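Local coordinates for protein 4-hydroxybenzoyl-CoA thioesterase (Bacillus halodurans, PDB 5WH9) that probably hydrolyses the thioester bond of gentisyl-coenzyme A, as a hotdog-fold member of the 4-hydroxybenzoyl-CoA thioesterase family, at residues B[58-63]-B[104-109]; B[70-75]-B[94-99]; B[86-91]-B[121-126]. One frame throughout, in Å; residues are numbered along the deposited sequence.

Interaction 1 of 3, residues B[58-63]-B[104-109]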
ATOM      1  N   VAL B  58     -18.976  -6.990   1.893  1.00 18.17           N
ATOM      2  CA  VAL B  58     -20.103  -6.063   1.727  1.00 21.21           C
ATOM      3  C   VAL B  58     -20.057  -4.944   2.762  1.00 21.48           C
ATOM      4  O   VAL B  58     -20.593  -3.851   2.540  1.00 19.35           O
ATOM      5  CB  VAL B  58     -21.466  -6.758   1.791  1.00 20.12           C
ATOM      6  CG1 VAL B  58     -21.745  -7.490   0.507  1.00 30.88           C
ATOM      7  CG2 VAL B  58     -21.495  -7.722   2.909  1.00 19.57           C
ATOM      8  N   GLU B  59     -19.401  -5.222   3.885  1.00 19.58           N
ATOM      9  CA  GLU B  59     -19.302  -4.266   4.973  1.00 24.09           C
ATOM     10  C   GLU B  59     -18.132  -4.619   5.900  1.00 21.83           C
ATOM     11  O   GLU B  59     -17.856  -5.784   6.126  1.00 23.14           O
ATOM     12  CB  GLU B  59     -20.622  -4.243   5.748  1.00 27.80           C
ATOM     13  CG  GLU B  59     -20.694  -3.219   6.867  1.00 30.64           C
ATOM     14  CD  GLU B  59     -22.119  -3.003   7.354  1.00 50.79           C
ATOM     15  OE1 GLU B  59     -22.975  -3.898   7.129  1.00 52.21           O
ATOM     16  OE2 GLU B  59     -22.388  -1.929   7.943  1.00 54.12           O
ATOM     17  N   ALA B  60     -17.442  -3.613   6.427  1.00 14.65           N
ATOM     18  CA  ALA B  60     -16.342  -3.879   7.349  1.00 14.41           C
ATOM     19  C   ALA B  60     -16.163  -2.779   8.387  1.00 14.51           C
ATOM     20  O   ALA B  60     -16.266  -1.594   8.076  1.00 18.29           O
ATOM     21  CB  ALA B  60     -15.041  -4.130   6.586  1.00  9.32           C
ATOM     22  N   THR B  61     -15.883  -3.185   9.621  1.00 23.51           N
ATOM     23  CA  THR B  61     -15.829  -2.276  10.753  1.00 20.12           C
ATOM     24  C   THR B  61     -14.641  -2.612  11.638  1.00 20.20           C
ATOM     25  O   THR B  61     -14.342  -3.772  11.874  1.00 29.04           O
ATOM     26  CB  THR B  61     -17.088  -2.397  11.613  1.00 25.03           C
ATOM     27  OG1 THR B  61     -18.242  -2.488  10.770  1.00 30.80           O
ATOM     28  CG2 THR B  61     -17.230  -1.190  12.527  1.00 25.94           C
ATOM     29  N   CYS B  62     -13.963  -1.598  12.141  1.00 12.68           N
ATOM     30  CA  CYS B  62     -12.882  -1.849  13.061  1.00 14.32           C
ATOM     31  C   CYS B  62     -12.851  -0.778  14.141  1.00 18.59           C
ATOM     32  O   CYS B  62     -13.174   0.403  13.916  1.00 17.09           O
ATOM     33  CB  CYS B  62     -11.523  -1.966  12.338  1.00 15.83           C
ATOM     34  SG  CYS B  62     -10.248  -2.941  13.294  1.00 11.89           S
ATOM     35  N   GLN B  63     -12.468  -1.219  15.327  1.00 23.18           N
ATOM     36  CA  GLN B  63     -12.506  -0.392  16.500  1.00 23.82           C
ATOM     37  C   GLN B  63     -11.118  -0.472  17.122  1.00 23.92           C
ATOM     38  O   GLN B  63     -10.683  -1.537  17.545  1.00 25.29           O
ATOM     39  CB  GLN B  63     -13.575  -0.944  17.438  1.00 28.56           C
ATOM     40  CG  GLN B  63     -13.955  -0.047  18.588  1.00 36.73           C
ATOM     41  CD  GLN B  63     -15.063  -0.655  19.433  1.00 56.27           C
ATOM     42  OE1 GLN B  63     -14.802  -1.361  20.415  1.00 58.64           O
ATOM     43  NE2 GLN B  63     -16.309  -0.394  19.047  1.00 60.55           N
ATOM     44  N   GLY B 104     -12.714  -5.984  14.947  1.00 10.79           N
ATOM     45  CA  GLY B 104     -13.687  -5.648  13.947  1.00 12.58           C
ATOM     46  C   GLY B 104     -14.392  -6.843  13.376  1.00 13.10           C
ATOM     47  O   GLY B 104     -14.299  -7.959  13.890  1.00 13.30           O
ATOM     48  N   HIS B 105     -15.112  -6.611  12.294  1.00 19.44           N
ATOM     49  CA  HIS B 105     -15.705  -7.720  11.574  1.00 18.10           C
ATOM     50  C   HIS B 105     -15.776  -7.382  10.104  1.00 19.99           C
ATOM     51  O   HIS B 105     -15.614  -6.227   9.705  1.00 25.21           O
ATOM     52  CB  HIS B 105     -17.099  -8.071  12.126  1.00 23.11           C
ATOM     53  CG  HIS B 105     -18.112  -6.986  11.956  1.00 28.06           C
ATOM     54  ND1 HIS B 105     -18.873  -6.849  10.812  1.00 30.97           N
ATOM     55  CD2 HIS B 105     -18.491  -5.983  12.784  1.00 32.44           C
ATOM     56  CE1 HIS B 105     -19.673  -5.805  10.942  1.00 28.87           C
ATOM     57  NE2 HIS B 105     -19.463  -5.265  12.131  1.00 28.32           N
ATOM     58  N   GLU B 106     -15.999  -8.408   9.304  1.00 12.92           N
ATOM     59  CA  GLU B 106     -16.250  -8.262   7.893  1.00 13.08           C
ATOM     60  C   GLU B 106     -17.570  -8.985   7.615  1.00 18.03           C
ATOM     61  O   GLU B 106     -17.755 -10.126   8.033  1.00 18.75           O
ATOM     62  CB  GLU B 106     -15.123  -8.938   7.101  1.00 15.51           C
ATOM     63  CG  GLU B 106     -13.726  -8.356   7.320  1.00 11.28           C
ATOM     64  CD  GLU B 106     -12.644  -9.096   6.545  1.00 17.00           C
ATOM     65  OE1 GLU B 106     -11.739  -8.426   6.009  1.00 14.34           O
ATOM     66  OE2 GLU B 106     -12.675 -10.350   6.490  1.00 20.47           O
ATOM     67  N   LYS B 107     -18.499  -8.322   6.942  1.00 17.22           N
ATOM     68  CA  LYS B 107     -19.604  -9.036   6.322  1.00 19.38           C
ATOM     69  C   LYS B 107     -19.197  -9.403   4.906  1.00 18.00           C
ATOM     70  O   LYS B 107     -18.796  -8.538   4.125  1.00 18.18           O
ATOM     71  CB  LYS B 107     -20.859  -8.177   6.272  1.00 19.77           C
ATOM     72  CG  LYS B 107     -22.079  -8.930   5.742  1.00 27.48           C
ATOM     73  CD  LYS B 107     -23.396  -8.294   6.201  1.00 23.61           C
ATOM     74  CE  LYS B 107     -24.577  -9.027   5.575  1.00 29.54           C
ATOM     75  NZ  LYS B 107     -25.909  -8.580   6.105  1.00 37.07           N
ATOM     76  N   ARG B 108     -19.279 -10.684   4.570  1.00 18.14           N
ATOM     77  CA  ARG B 108     -18.904 -11.126   3.232  1.00 19.13           C
ATOM     78  C   ARG B 108     -19.978 -11.999   2.587  1.00 20.84           C
ATOM     79  O   ARG B 108     -20.773 -12.655   3.266  1.00 20.78           O
ATOM     80  CB  ARG B 108     -17.564 -11.870   3.253  1.00 18.34           C
ATOM     81  CG  ARG B 108     -16.374 -11.073   3.776  1.00 18.87           C
ATOM     82  CD  ARG B 108     -15.117 -11.934   3.735  1.00 20.33           C
ATOM     83  NE  ARG B 108     -13.896 -11.239   4.134  1.00 22.10           N
ATOM     84  CZ  ARG B 108     -13.022 -10.708   3.280  1.00 25.38           C
ATOM     85  NH1 ARG B 108     -13.240 -10.781   1.974  1.00 21.32           N
ATOM     86  NH2 ARG B 108     -11.928 -10.102   3.732  1.00 20.98           N
ATOM     87  N   VAL B 109     -19.990 -12.008   1.263  1.00 20.24           N
ATOM     88  CA  VAL B 109     -20.916 -12.841   0.522  1.00 25.19           C
ATOM     89  C   VAL B 109     -20.102 -13.801  -0.317  1.00 30.32           C
ATOM     90  O   VAL B 109     -18.877 -13.767  -0.263  1.00 32.47           O
ATOM     91  CB  VAL B 109     -21.849 -12.000  -0.375  1.00 23.42           C
ATOM     92  CG1 VAL B 109     -22.735 -11.114   0.488  1.00 20.40           C
ATOM     93  CG2 VAL B 109     -21.051 -11.172  -1.363  1.00 21.56           C
TER
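A classic beta bulge marks the start of this antiparallel pairing in the hotdog sheet: V58 and E59 both face K107 across the strands. V58 N gives the stronger bond to K107 O, 2.7 Å and nearly straight, while E59 N reaches the same oxygen only weakly. E59 O answers by accepting K107 N at 2.7 Å, and further along T61 N donates to H105 O at 3.1 Å. Beside the bulge, V58 has CG2 between its backbone N and carbonyl carbon (chi1 -76°), which brings that methyl against the K107 chain. V58 CG2 and K107 CG are 3.1 Å apart, a tight fit, while V58 CG1 meets V109 CG1 at 3.8 Å.

T61 and H105 lie side by side on one face, pointing the same way. T61 is also part of the interface with the second subunit, since residues 59-63 pair antiparallel with a strand of that chain and the sheet continues across.

A60, C62 and E106 point to the other face, where C62 and E106 pack on helix 25-40. There E106 divides its carboxylate: OE1 bonds to the hydroxyl of Y23 of the second subunit, while OE2 forms a salt bridge with R108, whose guanidinium is also held by D31 and F55 O. R108 NE stands 2.8 Å from E106 OE2, which lies in the guanidinium plane but is approached from well above its own carboxylate plane, 68° out of it.

Interaction 2 of 3, residues B[70-75]-B[94-99]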
ATOM      1  N   PHE B  70       5.693  -0.038  14.929  1.00 20.42           N
ATOM      2  CA  PHE B  70       6.658  -0.767  14.115  1.00 21.45           C
ATOM      3  C   PHE B  70       7.304  -1.925  14.885  1.00 18.89           C
ATOM      4  O   PHE B  70       7.794  -1.759  16.005  1.00 22.19           O
ATOM      5  CB  PHE B  70       7.710   0.197  13.561  1.00 19.23           C
ATOM      6  CG  PHE B  70       8.870  -0.482  12.890  1.00 18.43           C
ATOM      7  CD1 PHE B  70       8.675  -1.568  12.066  1.00 19.45           C
ATOM      8  CD2 PHE B  70      10.162  -0.024  13.090  1.00 20.49           C
ATOM      9  CE1 PHE B  70       9.745  -2.183  11.452  1.00 20.30           C
ATOM     10  CE2 PHE B  70      11.224  -0.631  12.485  1.00 17.76           C
ATOM     11  CZ  PHE B  70      11.023  -1.706  11.664  1.00 20.73           C
ATOM     12  N   ALA B  71       7.255  -3.105  14.271  1.00 21.83           N
ATOM     13  CA  ALA B  71       7.898  -4.331  14.767  1.00 19.63           C
ATOM     14  C   ALA B  71       7.049  -5.084  15.765  1.00 16.15           C
ATOM     15  O   ALA B  71       7.432  -6.156  16.217  1.00 19.23           O
ATOM     16  CB  ALA B  71       9.309  -4.069  15.333  1.00 15.96           C
ATOM     17  N   ASP B  72       5.890  -4.540  16.104  1.00 16.94           N
ATOM     18  CA  ASP B  72       4.981  -5.274  16.970  1.00 17.34           C
ATOM     19  C   ASP B  72       4.705  -6.655  16.388  1.00 15.96           C
ATOM     20  O   ASP B  72       4.562  -6.796  15.172  1.00 13.81           O
ATOM     21  CB  ASP B  72       3.670  -4.519  17.169  1.00 18.93           C
ATOM     22  CG  ASP B  72       3.761  -3.503  18.266  1.00 22.13           C
ATOM     23  OD1 ASP B  72       4.794  -3.525  18.974  1.00 20.24           O
ATOM     24  OD2 ASP B  72       2.814  -2.697  18.423  1.00 21.05           O
ATOM     25  N   HIS B  73       4.689  -7.665  17.257  1.00 18.13           N
ATOM     26  CA  HIS B  73       4.213  -8.997  16.893  1.00 22.88           C
ATOM     27  C   HIS B  73       2.733  -8.991  17.213  1.00 20.29           C
ATOM     28  O   HIS B  73       2.328  -8.497  18.265  1.00 16.02           O
ATOM     29  CB  HIS B  73       4.880 -10.083  17.735  1.00 19.53           C
ATOM     30  CG  HIS B  73       6.369 -10.137  17.593  1.00 32.66           C
ATOM     31  ND1 HIS B  73       7.015 -11.165  16.938  1.00 39.43           N
ATOM     32  CD2 HIS B  73       7.340  -9.305  18.040  1.00 31.65           C
ATOM     33  CE1 HIS B  73       8.319 -10.958  16.983  1.00 43.58           C
ATOM     34  NE2 HIS B  73       8.543  -9.836  17.644  1.00 40.66           N
ATOM     35  N   VAL B  74       1.917  -9.535  16.320  1.00 11.83           N
ATOM     36  CA  VAL B  74       0.480  -9.447  16.507  1.00 14.47           C
ATOM     37  C   VAL B  74      -0.102 -10.705  15.960  1.00 10.04           C
ATOM     38  O   VAL B  74       0.491 -11.346  15.087  1.00 16.78           O
ATOM     39  CB  VAL B  74      -0.122  -8.210  15.734  1.00 13.91           C
ATOM     40  CG1 VAL B  74      -1.541  -7.917  16.183  1.00 15.02           C
ATOM     41  CG2 VAL B  74       0.736  -6.978  15.932  1.00  9.55           C
ATOM     42  N   PHE B  75      -1.258 -11.084  16.470  1.00 13.57           N
ATOM     43  CA  PHE B  75      -2.035 -12.117  15.798  1.00 18.35           C
ATOM     44  C   PHE B  75      -3.528 -11.768  15.823  1.00 14.48           C
ATOM     45  O   PHE B  75      -3.979 -10.950  16.624  1.00 15.12           O
ATOM     46  CB  PHE B  75      -1.720 -13.520  16.339  1.00 17.78           C
ATOM     47  CG  PHE B  75      -2.203 -13.771  17.757  1.00 22.20           C
ATOM     48  CD1 PHE B  75      -3.511 -14.178  17.996  1.00 18.89           C
ATOM     49  CD2 PHE B  75      -1.336 -13.644  18.837  1.00 20.39           C
ATOM     50  CE1 PHE B  75      -3.960 -14.435  19.291  1.00 25.61           C
ATOM     51  CE2 PHE B  75      -1.772 -13.897  20.141  1.00 24.01           C
ATOM     52  CZ  PHE B  75      -3.095 -14.293  20.370  1.00 25.56           C
ATOM     53  N   PHE B  94      -7.583  -8.310  17.214  1.00 10.25           N
ATOM     54  CA  PHE B  94      -6.140  -8.113  17.207  1.00 11.27           C
ATOM     55  C   PHE B  94      -5.609  -8.273  18.607  1.00 15.44           C
ATOM     56  O   PHE B  94      -6.073  -7.602  19.553  1.00 13.69           O
ATOM     57  CB  PHE B  94      -5.772  -6.731  16.667  1.00 10.98           C
ATOM     58  CG  PHE B  94      -6.180  -6.529  15.248  1.00 12.62           C
ATOM     59  CD1 PHE B  94      -7.527  -6.393  14.918  1.00 11.28           C
ATOM     60  CD2 PHE B  94      -5.229  -6.496  14.235  1.00 10.65           C
ATOM     61  CE1 PHE B  94      -7.909  -6.225  13.605  1.00 10.42           C
ATOM     62  CE2 PHE B  94      -5.607  -6.323  12.909  1.00  8.01           C
ATOM     63  CZ  PHE B  94      -6.943  -6.186  12.601  1.00 13.32           C
ATOM     64  N   ILE B  95      -4.654  -9.189  18.740  1.00 21.84           N
ATOM     65  CA  ILE B  95      -4.022  -9.438  20.012  1.00 18.84           C
ATOM     66  C   ILE B  95      -2.549  -9.025  19.970  1.00 17.55           C
ATOM     67  O   ILE B  95      -1.773  -9.488  19.141  1.00 22.11           O
ATOM     68  CB  ILE B  95      -4.185 -10.907  20.463  1.00 25.34           C
ATOM     69  CG1 ILE B  95      -5.627 -11.177  20.882  1.00 25.93           C
ATOM     70  CG2 ILE B  95      -3.293 -11.203  21.669  1.00 23.54           C
ATOM     71  CD1 ILE B  95      -6.521 -11.581  19.777  1.00 27.19           C
ATOM     72  N   LYS B  96      -2.191  -8.119  20.857  1.00  8.66           N
ATOM     73  CA  LYS B  96      -0.815  -7.728  21.062  1.00 14.56           C
ATOM     74  C   LYS B  96      -0.509  -7.834  22.550  1.00 18.17           C
ATOM     75  O   LYS B  96      -1.271  -7.323  23.387  1.00 16.49           O
ATOM     76  CB  LYS B  96      -0.609  -6.287  20.606  1.00 10.60           C
ATOM     77  CG  LYS B  96       0.613  -5.638  21.195  1.00 12.56           C
ATOM     78  CD  LYS B  96       0.790  -4.241  20.660  1.00 17.48           C
ATOM     79  CE  LYS B  96       1.407  -3.321  21.699  1.00 23.48           C
ATOM     80  NZ  LYS B  96       1.899  -2.059  21.073  1.00 27.57           N
ATOM     81  N   GLN B  97       0.594  -8.512  22.871  1.00 24.66           N
ATOM     82  CA  GLN B  97       1.044  -8.657  24.246  1.00 23.71           C
ATOM     83  C   GLN B  97      -0.060  -9.287  25.071  1.00 23.94           C
ATOM     84  O   GLN B  97      -0.306  -8.886  26.202  1.00 24.74           O
ATOM     85  CB  GLN B  97       1.438  -7.295  24.823  1.00 23.42           C
ATOM     86  CG  GLN B  97       2.527  -6.595  24.019  1.00 26.42           C
ATOM     87  CD  GLN B  97       2.969  -5.288  24.650  1.00 32.37           C
ATOM     88  OE1 GLN B  97       2.194  -4.626  25.338  1.00 32.50           O
ATOM     89  NE2 GLN B  97       4.223  -4.917  24.428  1.00 30.60           N
ATOM     90  N   GLY B  98      -0.730 -10.271  24.480  1.00 13.32           N
ATOM     91  CA  GLY B  98      -1.758 -11.018  25.173  1.00 16.50           C
ATOM     92  C   GLY B  98      -3.077 -10.282  25.355  1.00 20.66           C
ATOM     93  O   GLY B  98      -4.009 -10.846  25.925  1.00 16.11           O
ATOM     94  N   ARG B  99      -3.165  -9.052  24.842  1.00 35.15           N
ATOM     95  CA  ARG B  99      -4.369  -8.225  24.968  1.00 35.47           C
ATOM     96  C   ARG B  99      -5.004  -7.833  23.630  1.00 33.59           C
ATOM     97  O   ARG B  99      -4.316  -7.728  22.607  1.00 27.30           O
ATOM     98  CB  ARG B  99      -4.043  -6.950  25.741  1.00 39.76           C
ATOM     99  CG  ARG B  99      -3.503  -7.203  27.134  1.00 49.93           C
ATOM    100  CD  ARG B  99      -3.304  -5.896  27.880  1.00 69.10           C
ATOM    101  NE  ARG B  99      -4.375  -4.945  27.585  1.00 86.33           N
ATOM    102  CZ  ARG B  99      -4.223  -3.833  26.869  1.00 82.51           C
ATOM    103  NH1 ARG B  99      -3.033  -3.507  26.379  1.00 76.48           N
ATOM    104  NH2 ARG B  99      -5.264  -3.040  26.652  1.00 78.63           N
TER
HETATM  105  O   HOH W   1       2.506  -9.269  20.936  1.00 24.03           O
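F94, near the end of strand 87-96, belongs to the hairpin that this strand forms with strand 73-80 in the hotdog sheet, and its ring edge takes V74 CG1, which sits near the ring plane 4.4 Å from F94 CD2. The same ring meets Y26 edge-to-face.

I95 carries the backbone pairing. It forms a hydrogen-bonded antiparallel pair with F75: I95 N donates to F75 O at 2.8 Å, and F75 N returns a bond to I95 O at 3.2 Å. F75 has CG between its backbone N and carbonyl carbon (chi1 69°), which lays the ring across the I95 side chain. I95 CB stands over one face in a CH-pi contact, 3.8 Å from the F75 ring centroid and 19° off the normal, while I95 CG2 presses on F75 CZ at 3.4 Å.

K96 runs its chain past the carboxylate of D72, CD lying close to OD2, and ends in a salt bridge: K96 NZ to D72 OD2 is 2.9 Å, met from above the carboxylate plane. Both ends have a second partner, P67 O for the amine and L69 N for the carboxylate oxygen. K96 also starts the type I' turn that runs to R99 and leads into strand 99-111.

Q97, in the turn, reaches the first strand through water: Q97 N donates to a water that in turn donates to H73 O, the water lying 2.8 Å from each.

Interaction 3 of 3, residues B[86-91]-B[121-126]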
ATOM      1  N   LYS B  86     -26.395 -16.955   1.935  1.00 36.51           N
ATOM      2  CA  LYS B  86     -25.597 -16.260   0.928  1.00 36.17           C
ATOM      3  C   LYS B  86     -24.509 -15.330   1.466  1.00 36.14           C
ATOM      4  O   LYS B  86     -23.728 -14.784   0.685  1.00 37.74           O
ATOM      5  CB  LYS B  86     -26.511 -15.513  -0.046  1.00 41.00           C
ATOM      6  CG  LYS B  86     -27.403 -16.447  -0.851  1.00 47.47           C
ATOM      7  CD  LYS B  86     -28.001 -15.767  -2.065  1.00 49.03           C
ATOM      8  CE  LYS B  86     -29.439 -15.366  -1.806  1.00 57.37           C
ATOM      9  NZ  LYS B  86     -29.990 -14.611  -2.960  1.00 59.34           N
ATOM     10  N   SER B  87     -24.455 -15.161   2.787  1.00 24.90           N
ATOM     11  CA  SER B  87     -23.453 -14.310   3.412  1.00 23.21           C
ATOM     12  C   SER B  87     -22.940 -14.896   4.738  1.00 28.14           C
ATOM     13  O   SER B  87     -23.532 -15.818   5.299  1.00 24.33           O
ATOM     14  CB  SER B  87     -24.034 -12.918   3.668  1.00 26.70           C
ATOM     15  OG  SER B  87     -24.948 -12.941   4.756  1.00 24.98           O
ATOM     16  N   PHE B  88     -21.829 -14.351   5.228  1.00 22.01           N
ATOM     17  CA  PHE B  88     -21.314 -14.690   6.543  1.00 18.72           C
ATOM     18  C   PHE B  88     -20.524 -13.499   7.089  1.00 16.74           C
ATOM     19  O   PHE B  88     -20.069 -12.643   6.324  1.00 16.32           O
ATOM     20  CB  PHE B  88     -20.445 -15.958   6.492  1.00 20.64           C
ATOM     21  CG  PHE B  88     -19.187 -15.809   5.682  1.00 17.09           C
ATOM     22  CD1 PHE B  88     -19.218 -15.893   4.299  1.00 20.75           C
ATOM     23  CD2 PHE B  88     -17.972 -15.596   6.298  1.00 19.50           C
ATOM     24  CE1 PHE B  88     -18.053 -15.746   3.547  1.00 16.75           C
ATOM     25  CE2 PHE B  88     -16.805 -15.452   5.554  1.00 11.50           C
ATOM     26  CZ  PHE B  88     -16.850 -15.529   4.184  1.00 12.37           C
ATOM     27  N   ILE B  89     -20.384 -13.438   8.410  1.00 13.15           N
ATOM     28  CA  ILE B  89     -19.583 -12.410   9.071  1.00 17.01           C
ATOM     29  C   ILE B  89     -18.413 -13.032   9.835  1.00 13.22           C
ATOM     30  O   ILE B  89     -18.597 -13.965  10.603  1.00 19.83           O
ATOM     31  CB  ILE B  89     -20.409 -11.578  10.068  1.00 15.96           C
ATOM     32  CG1 ILE B  89     -21.480 -10.767   9.352  1.00 17.64           C
ATOM     33  CG2 ILE B  89     -19.518 -10.624  10.851  1.00 14.55           C
ATOM     34  CD1 ILE B  89     -22.307  -9.927  10.324  1.00 18.54           C
ATOM     35  N   LEU B  90     -17.215 -12.507   9.614  1.00 14.11           N
ATOM     36  CA  LEU B  90     -16.036 -12.902  10.369  1.00 14.77           C
ATOM     37  C   LEU B  90     -15.753 -11.865  11.438  1.00 12.93           C
ATOM     38  O   LEU B  90     -15.672 -10.673  11.142  1.00  9.32           O
ATOM     39  CB  LEU B  90     -14.819 -12.999   9.449  1.00 11.62           C
ATOM     40  CG  LEU B  90     -14.867 -14.071   8.364  1.00 18.97           C
ATOM     41  CD1 LEU B  90     -13.615 -13.993   7.469  1.00 20.29           C
ATOM     42  CD2 LEU B  90     -15.007 -15.464   8.978  1.00 17.66           C
ATOM     43  N   GLU B  91     -15.606 -12.313  12.673  1.00 17.08           N
ATOM     44  CA  GLU B  91     -15.096 -11.448  13.718  1.00 18.78           C
ATOM     45  C   GLU B  91     -13.561 -11.591  13.830  1.00 19.70           C
ATOM     46  O   GLU B  91     -13.019 -12.707  13.816  1.00 22.05           O
ATOM     47  CB  GLU B  91     -15.772 -11.774  15.044  1.00 25.14           C
ATOM     48  CG  GLU B  91     -15.649 -10.655  16.085  1.00 32.30           C
ATOM     49  CD  GLU B  91     -16.364 -10.988  17.393  1.00 48.39           C
ATOM     50  OE1 GLU B  91     -17.510 -10.516  17.588  1.00 57.04           O
ATOM     51  OE2 GLU B  91     -15.781 -11.720  18.229  1.00 42.46           O
ATOM     52  N   CYS B 121     -23.732 -15.610  -5.048  1.00 39.94           N
ATOM     53  CA  CYS B 121     -24.364 -16.919  -5.005  1.00 39.59           C
ATOM     54  C   CYS B 121     -24.282 -17.521  -3.611  1.00 38.46           C
ATOM     55  O   CYS B 121     -23.651 -16.957  -2.718  1.00 35.33           O
ATOM     56  CB  CYS B 121     -23.709 -17.842  -6.020  1.00 40.18           C
ATOM     57  SG  CYS B 121     -22.036 -18.237  -5.603  1.00 41.15           S
ATOM     58  N   PRO B 122     -24.932 -18.670  -3.415  1.00 42.00           N
ATOM     59  CA  PRO B 122     -24.917 -19.294  -2.091  1.00 42.09           C
ATOM     60  C   PRO B 122     -23.528 -19.804  -1.735  1.00 36.49           C
ATOM     61  O   PRO B 122     -22.805 -20.299  -2.601  1.00 40.15           O
ATOM     62  CB  PRO B 122     -25.873 -20.485  -2.252  1.00 42.69           C
ATOM     63  CG  PRO B 122     -26.631 -20.229  -3.517  1.00 40.87           C
ATOM     64  CD  PRO B 122     -25.722 -19.442  -4.388  1.00 38.35           C
ATOM     65  N   ILE B 123     -23.159 -19.668  -0.470  1.00 31.34           N
ATOM     66  CA  ILE B 123     -21.965 -20.305   0.048  1.00 36.21           C
ATOM     67  C   ILE B 123     -22.052 -21.788  -0.294  1.00 37.02           C
ATOM     68  O   ILE B 123     -23.092 -22.406  -0.092  1.00 45.38           O
ATOM     69  CB  ILE B 123     -21.879 -20.128   1.571  1.00 37.81           C
ATOM     70  CG1 ILE B 123     -21.801 -18.643   1.924  1.00 33.05           C
ATOM     71  CG2 ILE B 123     -20.688 -20.901   2.164  1.00 33.80           C
ATOM     72  CD1 ILE B 123     -22.011 -18.366   3.397  1.00 31.53           C
ATOM     73  N   PRO B 124     -20.967 -22.334  -0.784  1.00 32.62           N
ATOM     74  CA  PRO B 124     -20.907 -23.732  -1.138  1.00 31.03           C
ATOM     75  C   PRO B 124     -21.071 -24.554   0.063  1.00 31.90           C
ATOM     76  O   PRO B 124     -20.686 -24.240   1.153  1.00 24.43           O
ATOM     77  CB  PRO B 124     -19.492 -23.908  -1.651  1.00 29.52           C
ATOM     78  CG  PRO B 124     -19.105 -22.586  -2.096  1.00 33.06           C
ATOM     79  CD  PRO B 124     -19.765 -21.624  -1.195  1.00 32.33           C
ATOM     80  N   SER B 125     -21.660 -25.674  -0.224  1.00 41.96           N
ATOM     81  CA  SER B 125     -22.110 -26.597   0.742  1.00 38.85           C
ATOM     82  C   SER B 125     -20.967 -27.127   1.599  1.00 39.74           C
ATOM     83  O   SER B 125     -21.098 -27.247   2.771  1.00 38.43           O
ATOM     84  CB  SER B 125     -22.867 -27.670  -0.016  1.00 41.31           C
ATOM     85  OG  SER B 125     -22.059 -28.390  -0.893  1.00 53.94           O
ATOM     86  N   SER B 126     -19.846 -27.418   0.990  1.00 35.15           N
ATOM     87  CA  SER B 126     -18.692 -27.871   1.708  1.00 31.15           C
ATOM     88  C   SER B 126     -18.164 -26.822   2.650  1.00 31.93           C
ATOM     89  O   SER B 126     -17.720 -27.130   3.706  1.00 30.61           O
ATOM     90  CB  SER B 126     -17.642 -28.214   0.720  1.00 35.29           C
ATOM     91  OG  SER B 126     -17.582 -27.186  -0.211  1.00 39.12           O
TER
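I123 reaches over to F88 and S87 with the end of its side chain, and the CD1 methyl makes the closest touches. I123 CD1 lies 3.8 Å from F88 CD1, approaching the ring obliquely, and 3.5 Å from S87 O, so one atom touches both an aromatic carbon and a backbone oxygen of the strand. The side chains of I123 and F88 cross at about a right angle. With CG1 anti to the carbonyl carbon (chi1 -61°) and CD1 carried on in an extended chain, I123 spans the gap between the loop and the strand.

Nearer the strand's start, the contact is between chain and backbone. K86 lays its CG against P122 CA at 4.0 Å, while its own end leads away; of its side chain, the aliphatic root does the touching. The backbones are close here: the CA atoms of K86 and P122 are 4.3 Å apart. The junction is held by packing alone, without polar bonds between the two segments.

A second shell packs round both partners. F88 chi1 of 65° puts CG between the backbone N and the carbonyl carbon and turns ring atom CD1 toward I123. L90 CD2 lies at the edge of the F88 ring, in plane, and the ring of F131 meets it with planes at about 40°. I80 and R108 also touch F88, and I123 packs on L83.

The loop is anchored at both ends: C121 bonds through its backbone to W110 of strand 99-111, and P124 takes the N-cap position of helix 125-131. The contact thus fastens the approach to that C-terminal helix against the start of strand 87-96, whose L90, two residues on from F88, packs on C34 and F37 of helix 25-40.

In the fold
From the N terminus, 58-63 comes first and waits for 104-109, so interaction 1 closes a long loop by pairing strand 57-64 with strand 99-111. Interaction 2 falls wholly within that span, closing the hairpin of strands 73-80 and 87-96. Interaction 3 starts inside both loops and ends beyond them, so it crosses each: it ties the start of strand 87-96 to the lead into the C-terminal helix. Strand 87-96 is shared by interactions 2 and 3, one at each end, about 29 Å apart between centres. Its backbone also borders 104-109, with R108 N 2.7 Å from F88 O, a probable hydrogen bond, while C62 packs on F94.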